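Long-range contacts in gamma-glutamyl-gamma-aminobutyrate hydrolase PuuD (Escherichia coli, PDB 6VTV), which hydrolyses the gamma-glutamyl linkage of gamma-glutamyl-gamma-aminobutyrate to give 4-aminobutanoate and L-glutamate, the last step of a putrescine degradation pathway: residues B[68-73]-B[113-118]; B[223-228]-B[238-243]. One frame throughout, in Å; residues are numbered along the deposited sequence.

How the contacts relate
Two contacts, met one after the other along the chain, show how the class I glutamine amidotransferase fold brings residues distant in sequence to what is predicted to be one active site. Contact 1 closes first: from strand 68-71 the chain runs through helix 94-109 and returns as the parallel strand 114-117, which ends at Cys118, the predicted nucleophile. Contact 2 opens only later and closes a much shorter loop, folding helix 235-254 back onto residues 223-228, which carry the predicted partners His226 and Glu228. The loops neither nest nor cross, yet they touch: Val223 probably forms backbone hydrogen bonds with Ala116 and Cys118, and Phe241 CE1 packs against the hydroxyl of Tyr70.

Contact 1 of 2, residues B[68-73]-B[113-118]; sequences GIYLPG and PIFAIC
Pro113 begins the pairing by offering its carbonyl oxygen to Ile69 N at 2.8 Å, the first rung of a parallel ladder whose strands run within 5° of one another. At Ile114, CG1 packs 4.1 Å from Ile69 CB, while CG2 more loosely approaches Leu71 CD1. Phe115 is held at both ends: its N donates to Ile69 O at 3.0 Å and its O accepts from Leu71 N at 2.9 Å. On the other face its ring lies beside that of Tyr70: in register, and each with CG anti to its backbone N, the two rings point the same way, Phe115 CD2 meeting Tyr70 CE1 at 4.1 Å. Ala116 puts its methyl 3.8 Å from Leu71 CB. Ile117 N closes the ladder on Leu71 O at 2.8 Å, and its CD1 comes to the edge of the tyrosine ring, 3.7 Å from Tyr70 OH. Cys118, the predicted nucleophile, follows at the N-cap of helix 119-127, its CB against Gly73 CA. Helix 94-109, the crossover of this beta-alpha-beta unit, packs on the Ile69, Leu71 and Ile114 face, Phe241 of helix 235-254 on the aromatic face, and strands 13-23 and 220-223 flank the pair.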
loop_
_atom_site.group_PDB
_atom_site.type_symbol
_atom_site.label_atom_id
_atom_site.label_comp_id
_atom_site.label_asym_id
_atom_site.label_seq_id
_atom_site.Cartn_x
_atom_site.Cartn_y
_atom_site.Cartn_z
ATOM N N GLY B 68 4.587 -6.852 13.182
ATOM C CA GLY B 68 5.592 -7.520 12.379
ATOM C C GLY B 68 5.940 -6.685 11.169
ATOM O O GLY B 68 5.140 -5.863 10.707
ATOM N N ILE B 69 7.152 -6.900 10.663
ATOM C CA ILE B 69 7.665 -6.186 9.500
ATOM C C ILE B 69 7.865 -7.187 8.372
ATOM O O ILE B 69 8.436 -8.263 8.583
ATOM C CB ILE B 69 8.976 -5.443 9.814
ATOM C CG1 ILE B 69 8.780 -4.486 10.993
ATOM C CG2 ILE B 69 9.465 -4.681 8.591
ATOM C CD1 ILE B 69 7.619 -3.532 10.817
ATOM N N TYR B 70 7.403 -6.827 7.176
ATOM C CA TYR B 70 7.381 -7.717 6.020
ATOM C C TYR B 70 8.127 -7.033 4.882
ATOM O O TYR B 70 7.692 -5.986 4.391
ATOM C CB TYR B 70 5.938 -8.037 5.627
ATOM C CG TYR B 70 5.753 -9.070 4.538
ATOM C CD1 TYR B 70 6.625 -10.143 4.400
ATOM C CD2 TYR B 70 4.681 -8.983 3.660
ATOM C CE1 TYR B 70 6.439 -11.090 3.404
ATOM C CE2 TYR B 70 4.489 -9.916 2.664
ATOM C CZ TYR B 70 5.365 -10.969 2.540
ATOM O OH TYR B 70 5.163 -11.900 1.545
ATOM N N LEU B 71 9.255 -7.615 4.472
ATOM C CA LEU B 71 10.087 -7.049 3.414
ATOM C C LEU B 71 9.951 -7.886 2.150
ATOM O O LEU B 71 10.623 -8.921 2.016
ATOM C CB LEU B 71 11.553 -6.984 3.855
ATOM C CG LEU B 71 11.890 -6.200 5.123
ATOM C CD1 LEU B 71 13.392 -6.176 5.326
ATOM C CD2 LEU B 71 11.336 -4.788 5.062
ATOM N N PRO B 72 9.112 -7.491 1.197
ATOM C CA PRO B 72 8.965 -8.278 -0.030
ATOM C C PRO B 72 10.186 -8.152 -0.928
ATOM O O PRO B 72 11.017 -7.253 -0.783
ATOM C CB PRO B 72 7.727 -7.672 -0.705
ATOM C CG PRO B 72 7.090 -6.787 0.330
ATOM C CD PRO B 72 8.199 -6.338 1.224
ATOM N N GLY B 73 10.282 -9.083 -1.869
ATOM C CA GLY B 73 11.266 -8.970 -2.924
ATOM C C GLY B 73 10.864 -7.929 -3.951
ATOM O O GLY B 73 9.768 -7.367 -3.925
ATOM N N PRO B 113 9.145 -8.790 15.118
ATOM C CA PRO B 113 9.479 -9.840 14.149
ATOM C C PRO B 113 9.599 -9.290 12.736
ATOM O O PRO B 113 8.851 -8.399 12.327
ATOM C CB PRO B 113 8.309 -10.823 14.274
ATOM C CG PRO B 113 7.779 -10.600 15.651
ATOM C CD PRO B 113 7.949 -9.129 15.910
ATOM N N ILE B 114 10.562 -9.830 11.991
ATOM C CA ILE B 114 10.815 -9.441 10.609
ATOM C C ILE B 114 10.860 -10.695 9.751
ATOM O O ILE B 114 11.490 -11.692 10.122
ATOM C CB ILE B 114 12.134 -8.649 10.462
ATOM C CG1 ILE B 114 12.182 -7.476 11.441
ATOM C CG2 ILE B 114 12.310 -8.161 9.031
ATOM C CD1 ILE B 114 13.513 -6.756 11.454
ATOM N N PHE B 115 10.191 -10.645 8.601
ATOM C CA PHE B 115 10.295 -11.681 7.582
ATOM C C PHE B 115 10.624 -11.007 6.260
ATOM O O PHE B 115 9.848 -10.180 5.772
ATOM C CB PHE B 115 9.005 -12.498 7.470
ATOM C CG PHE B 115 9.124 -13.690 6.563
ATOM C CD1 PHE B 115 10.275 -14.461 6.562
ATOM C CD2 PHE B 115 8.085 -14.043 5.717
ATOM C CE1 PHE B 115 10.392 -15.559 5.729
ATOM C CE2 PHE B 115 8.195 -15.142 4.883
ATOM C CZ PHE B 115 9.349 -15.901 4.891
ATOM N N ALA B 116 11.773 -11.357 5.689
ATOM C CA ALA B 116 12.308 -10.692 4.511
ATOM C C ALA B 116 12.477 -11.690 3.374
ATOM O O ALA B 116 12.904 -12.828 3.593
ATOM C CB ALA B 116 13.644 -10.025 4.834
ATOM N N ILE B 117 12.144 -11.256 2.160
ATOM C CA ILE B 117 12.138 -12.114 0.979
ATOM C C ILE B 117 13.014 -11.482 -0.096
ATOM O O ILE B 117 12.816 -10.315 -0.458
ATOM C CB ILE B 117 10.709 -12.337 0.449
ATOM C CG1 ILE B 117 9.884 -13.151 1.450
ATOM C CG2 ILE B 117 10.744 -13.024 -0.915
ATOM C CD1 ILE B 117 8.464 -13.423 0.995
ATOM N N CYS B 118 13.977 -12.260 -0.602
ATOM C CA CYS B 118 14.824 -11.893 -1.735
ATOM C C CYS B 118 15.531 -10.561 -1.497
ATOM O O CYS B 118 16.560 -10.520 -0.814
ATOM C CB CYS B 118 14.000 -11.853 -3.028
ATOM S SG CYS B 118 14.977 -11.632 -4.539
#

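Contact 2 of 2, residues B[223-228]-B[238-243]; sequences VQWHPE and RILFEG
The stretch carrying the predicted active-site residues His226 and Glu228 leaves strand 220-223 and is backed by the following helix, where Leu240 and Phe241 meet it without any hydrogen bond between the two segments. Leu240 CD1 enters among three side chains: it is 4.1 Å from Trp225 NE1, equally near CZ2 of that indole, and it touches Pro227 CB and, more loosely, Val223 CG1. The indole is turned back over its own strand, one face lying on Val223 CB, since chi1 of 60° sets CG between the backbone N and the carbonyl carbon.

Phe241 makes the second part of the contact. Its ring presents an edge to the backbone joining Pro227 to Glu228, with CE2 3.5 Å from Pro227 O and Glu228 N close to the ring plane. The same CE2 lies 4.0 Å from Pro227 CB, the proline and phenylalanine side chains crossing at about a right angle, and CZ reaches Glu228 CB at 4.1 Å.

Beyond this apolar backing, His226 ND1 donates to Glu228 OE2 over 2.6 Å. OE2 accepts on its syn lone pair and lies only 3° out of the imidazole plane, so the bond helps fix the rotation of the ring. Glu228 OE2 also forms a salt bridge with Lys34, and with its other nitrogen, NE2, the His226 imidazole faces Cys118 SG at 3.5 Å. This geometry is consistent with the Cys-His-Glu catalytic triad of class I glutamine amidotransferases and their peptidase C26 relatives.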
loop_
_atom_site.group_PDB
_atom_site.type_symbol
_atom_site.label_atom_id
_atom_site.label_comp_id
_atom_site.label_asym_id
_atom_site.label_seq_id
_atom_site.Cartn_x
_atom_site.Cartn_y
_atom_site.Cartn_z
ATOM N N VAL B 223 15.005 -14.841 3.653
ATOM C CA VAL B 223 15.243 -15.910 2.692
ATOM C C VAL B 223 15.482 -15.285 1.326
ATOM O O VAL B 223 14.914 -14.241 0.989
ATOM C CB VAL B 223 14.081 -16.932 2.638
ATOM C CG1 VAL B 223 13.837 -17.536 4.013
ATOM C CG2 VAL B 223 12.811 -16.288 2.104
ATOM N N GLN B 224 16.350 -15.925 0.541
ATOM C CA GLN B 224 16.704 -15.402 -0.772
ATOM C C GLN B 224 15.715 -15.818 -1.852
ATOM O O GLN B 224 15.594 -15.122 -2.866
ATOM C CB GLN B 224 18.120 -15.856 -1.144
ATOM C CG GLN B 224 18.643 -15.318 -2.469
ATOM C CD GLN B 224 18.800 -13.809 -2.476
ATOM O OE1 GLN B 224 19.784 -13.271 -1.967
ATOM N NE2 GLN B 224 17.828 -13.117 -3.062
ATOM N N TRP B 225 14.996 -16.918 -1.653
ATOM C CA TRP B 225 14.021 -17.382 -2.628
ATOM C C TRP B 225 12.690 -16.665 -2.406
ATOM O O TRP B 225 12.593 -15.708 -1.633
ATOM C CB TRP B 225 13.883 -18.902 -2.557
ATOM C CG TRP B 225 13.434 -19.437 -1.231
ATOM C CD1 TRP B 225 12.155 -19.727 -0.856
ATOM C CD2 TRP B 225 14.265 -19.779 -0.114
ATOM N NE1 TRP B 225 12.135 -20.215 0.428
ATOM C CE2 TRP B 225 13.418 -20.257 0.906
ATOM C CE3 TRP B 225 15.644 -19.721 0.124
ATOM C CZ2 TRP B 225 13.902 -20.675 2.145
ATOM C CZ3 TRP B 225 16.122 -20.137 1.356
ATOM C CH2 TRP B 225 15.253 -20.607 2.349
ATOM N N HIS B 226 11.641 -17.124 -3.093
ATOM C CA HIS B 226 10.332 -16.475 -3.089
ATOM C C HIS B 226 9.290 -17.444 -2.540
ATOM O O HIS B 226 8.600 -18.134 -3.309
ATOM C CB HIS B 226 9.949 -16.002 -4.491
ATOM C CG HIS B 226 10.635 -14.739 -4.908
ATOM N ND1 HIS B 226 9.964 -13.545 -5.062
ATOM C CD2 HIS B 226 11.931 -14.482 -5.206
ATOM C CE1 HIS B 226 10.816 -12.607 -5.435
ATOM N NE2 HIS B 226 12.016 -13.150 -5.530
ATOM N N PRO B 227 9.137 -17.516 -1.215
ATOM C CA PRO B 227 8.099 -18.387 -0.643
ATOM C C PRO B 227 6.689 -17.840 -0.800
ATOM O O PRO B 227 5.729 -18.580 -0.558
ATOM C CB PRO B 227 8.498 -18.480 0.833
ATOM C CG PRO B 227 9.197 -17.184 1.106
ATOM C CD PRO B 227 9.885 -16.783 -0.177
ATOM N N GLU B 228 6.531 -16.576 -1.198
ATOM C CA GLU B 228 5.198 -16.019 -1.390
ATOM C C GLU B 228 4.492 -16.607 -2.605
ATOM O O GLU B 228 3.267 -16.490 -2.712
ATOM C CB GLU B 228 5.278 -14.496 -1.525
ATOM C CG GLU B 228 5.569 -14.013 -2.939
ATOM C CD GLU B 228 7.044 -14.068 -3.292
ATOM O OE1 GLU B 228 7.846 -14.525 -2.452
ATOM O OE2 GLU B 228 7.403 -13.649 -4.414
ATOM N N ARG B 238 4.362 -22.496 3.429
ATOM C CA ARG B 238 3.311 -22.343 4.429
ATOM C C ARG B 238 3.890 -22.305 5.838
ATOM O O ARG B 238 3.446 -21.513 6.677
ATOM C CB ARG B 238 2.298 -23.481 4.291
ATOM C CG ARG B 238 0.846 -23.034 4.294
ATOM C CD ARG B 238 -0.042 -24.018 3.542
ATOM N NE ARG B 238 0.253 -25.408 3.883
ATOM C CZ ARG B 238 0.640 -26.329 3.005
ATOM N NH1 ARG B 238 0.780 -26.011 1.724
ATOM N NH2 ARG B 238 0.884 -27.569 3.405
ATOM N N ILE B 239 4.890 -23.144 6.112
ATOM C CA ILE B 239 5.469 -23.194 7.451
ATOM C C ILE B 239 6.224 -21.905 7.762
ATOM O O ILE B 239 6.186 -21.406 8.894
ATOM C CB ILE B 239 6.366 -24.437 7.592
ATOM C CG1 ILE B 239 5.520 -25.708 7.484
ATOM C CG2 ILE B 239 7.119 -24.415 8.912
ATOM C CD1 ILE B 239 6.326 -26.988 7.454
ATOM N N LEU B 240 6.908 -21.338 6.765
ATOM C CA LEU B 240 7.669 -20.112 6.989
ATOM C C LEU B 240 6.752 -18.955 7.357
ATOM O O LEU B 240 7.008 -18.223 8.322
ATOM C CB LEU B 240 8.489 -19.768 5.746
ATOM C CG LEU B 240 9.643 -20.707 5.406
ATOM C CD1 LEU B 240 10.302 -20.285 4.104
ATOM C CD2 LEU B 240 10.654 -20.734 6.539
ATOM N N PHE B 241 5.674 -18.770 6.593
ATOM C CA PHE B 241 4.723 -17.712 6.914
ATOM C C PHE B 241 3.975 -18.020 8.206
ATOM O O PHE B 241 3.659 -17.106 8.976
ATOM C CB PHE B 241 3.752 -17.511 5.752
ATOM C CG PHE B 241 4.337 -16.732 4.605
ATOM C CD1 PHE B 241 4.450 -15.349 4.661
ATOM C CD2 PHE B 241 4.789 -17.390 3.474
ATOM C CE1 PHE B 241 4.996 -14.642 3.602
ATOM C CE2 PHE B 241 5.335 -16.691 2.416
ATOM C CZ PHE B 241 5.440 -15.315 2.479
ATOM N N GLU B 242 3.684 -19.296 8.465
ATOM C CA GLU B 242 3.047 -19.654 9.728
ATOM C C GLU B 242 3.949 -19.317 10.908
ATOM O O GLU B 242 3.478 -18.801 11.931
ATOM C CB GLU B 242 2.668 -21.137 9.726
ATOM C CG GLU B 242 1.285 -21.439 9.134
ATOM C CD GLU B 242 1.135 -22.915 8.811
ATOM O OE1 GLU B 242 0.138 -23.321 8.170
ATOM O OE2 GLU B 242 2.043 -23.672 9.204
ATOM N N GLY B 243 5.253 -19.572 10.767
ATOM C CA GLY B 243 6.178 -19.257 11.842
ATOM C C GLY B 243 6.342 -17.765 12.066
ATOM O O GLY B 243 6.509 -17.313 13.203
#